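PDB 4RY8: periplasmic binding protein from Thermotoga lettingae TMO, which binds 5-methylthioribose, probably as the extracytoplasmic solute receptor of a transporter for this sugar. Local coordinates for residues F208-V213 with T233-Q238. Sequence-based numbering, arbitrary orientation.
Sequences FAKGAV and TTEDIQ
Lys210 reaches from helix 206-219 to the first turn of helix 234-240, where Glu235 and Asp236 receive it. The ionic part is loose: Lys210 NZ forms a salt bridge with Glu235 OE1 at 3.5 Å, and the hydrogen bond within it is weak. Glu207, one turn earlier on the lysine's own helix, holds the ammonium group more strongly. A long, flexible lysine suits this place: its chain bends at chi2, chi3 and chi4 and crosses both acidic side chains at about a right angle. Glu235, extended beyond CG (chi2 170°), carries its carboxylate out to the lysine's end, whereas the shorter Asp236 meets the aliphatic shaft, its OD1 3.3 Å from Lys210 CD.

Water completes the polar network. One molecule accepts from Lys210 NZ at 3.0 Å. It donates to Asp236 OD1 at 3.1 Å, and its oxygen lies 2.8 Å from Thr233 OG1. That same hydroxyl oxygen caps the helix, accepting from Asp236 N at 3.0 Å in a nearly straight bond (175°), a role that suits threonine at the N-cap.

Trp247 of strand 247-252 touches the side chains of both Lys210 and Asp236, tying the helix pair to the sheet of this periplasmic-binding-protein lobe; the Asp236 side chain lies about 9 Å from the bound 5-methylthioribose. A methionine in place of Lys210 would probably leave Glu235 without this cationic mate, Glu207 without its stronger one, and the water without the ammonium N-H it accepts from. Acidic groups at a helix N-terminus suit the helix dipole, and the nearby ammonium probably offsets the closely placed carboxylates of Asp236 and Asp206.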
# COMPACT_ATOMS: atom_id res chain seq x y z
N PHE C 208 5.17 -14.31 -16.44
CA PHE C 208 4.91 -15.48 -15.60
C PHE C 208 3.39 -15.78 -15.69
O PHE C 208 2.97 -16.92 -15.90
CB PHE C 208 5.21 -15.18 -14.13
CG PHE C 208 6.68 -15.07 -13.75
CD1 PHE C 208 7.69 -15.86 -14.31
CD2 PHE C 208 7.01 -14.24 -12.70
CE1 PHE C 208 8.99 -15.70 -13.88
CE2 PHE C 208 8.31 -14.11 -12.26
CZ PHE C 208 9.29 -14.85 -12.84
N ALA C 209 2.57 -14.75 -15.54
CA ALA C 209 1.11 -14.92 -15.58
C ALA C 209 0.63 -15.57 -16.89
O ALA C 209 -0.17 -16.48 -16.88
CB ALA C 209 0.41 -13.57 -15.38
N LYS C 210 1.17 -15.12 -18.02
CA LYS C 210 0.76 -15.59 -19.35
C LYS C 210 1.01 -17.07 -19.46
O LYS C 210 0.17 -17.81 -19.89
CB LYS C 210 1.52 -14.84 -20.45
CG LYS C 210 1.45 -13.32 -20.32
CD LYS C 210 0.66 -12.63 -21.39
CE LYS C 210 1.49 -12.38 -22.62
NZ LYS C 210 2.76 -11.61 -22.43
N GLY C 211 2.18 -17.51 -19.02
CA GLY C 211 2.45 -18.94 -18.99
C GLY C 211 1.49 -19.72 -18.16
O GLY C 211 1.01 -20.78 -18.59
N ALA C 212 1.20 -19.21 -16.97
CA ALA C 212 0.32 -19.88 -16.01
C ALA C 212 -1.10 -20.02 -16.54
O ALA C 212 -1.70 -21.10 -16.46
CB ALA C 212 0.30 -19.13 -14.69
N VAL C 213 -1.60 -18.95 -17.15
CA VAL C 213 -2.96 -18.94 -17.71
C VAL C 213 -3.10 -19.89 -18.87
O VAL C 213 -4.11 -20.58 -18.98
CB VAL C 213 -3.35 -17.51 -18.15
CG1 VAL C 213 -4.69 -17.48 -18.89
CG2 VAL C 213 -3.41 -16.59 -16.94
N THR C 233 -0.63 -4.96 -20.37
CA THR C 233 -0.32 -4.61 -21.76
C THR C 233 -1.58 -4.95 -22.56
O THR C 233 -2.52 -5.53 -22.03
CB THR C 233 0.85 -5.41 -22.34
OG1 THR C 233 0.48 -6.79 -22.44
CG2 THR C 233 2.12 -5.29 -21.50
N THR C 234 -1.58 -4.62 -23.85
CA THR C 234 -2.68 -5.04 -24.73
C THR C 234 -2.75 -6.57 -24.82
O THR C 234 -3.84 -7.15 -24.73
CB THR C 234 -2.55 -4.40 -26.11
OG1 THR C 234 -2.78 -2.99 -25.95
CG2 THR C 234 -3.55 -4.97 -27.08
N GLU C 235 -1.60 -7.23 -24.94
CA GLU C 235 -1.57 -8.70 -24.87
C GLU C 235 -2.26 -9.22 -23.60
O GLU C 235 -3.08 -10.13 -23.67
CB GLU C 235 -0.13 -9.21 -24.95
CG GLU C 235 0.42 -9.19 -26.36
CD GLU C 235 1.90 -9.47 -26.43
OE1 GLU C 235 2.52 -9.85 -25.39
OE2 GLU C 235 2.44 -9.31 -27.54
N ASP C 236 -1.89 -8.68 -22.45
CA ASP C 236 -2.54 -9.03 -21.20
C ASP C 236 -4.03 -8.82 -21.22
O ASP C 236 -4.81 -9.71 -20.89
CB ASP C 236 -1.94 -8.19 -20.09
CG ASP C 236 -0.46 -8.53 -19.82
OD1 ASP C 236 -0.01 -9.57 -20.34
OD2 ASP C 236 0.23 -7.74 -19.13
N ILE C 237 -4.43 -7.60 -21.58
CA ILE C 237 -5.88 -7.29 -21.79
C ILE C 237 -6.62 -8.35 -22.63
O ILE C 237 -7.69 -8.87 -22.20
CB ILE C 237 -6.04 -5.88 -22.37
CG1 ILE C 237 -5.67 -4.85 -21.28
CG2 ILE C 237 -7.45 -5.66 -22.91
CD1 ILE C 237 -5.37 -3.44 -21.79
N GLN C 238 -6.06 -8.67 -23.80
CA GLN C 238 -6.69 -9.62 -24.75
C GLN C 238 -6.85 -10.95 -24.08
O GLN C 238 -7.86 -11.61 -24.22
CB GLN C 238 -5.81 -9.87 -25.98
CG GLN C 238 -5.71 -8.72 -26.94
CD GLN C 238 -4.48 -8.81 -27.83
OE1 GLN C 238 -3.66 -9.74 -27.74
NE2 GLN C 238 -4.33 -7.84 -28.70
O HOH W 1 2.53 -8.67 -21.87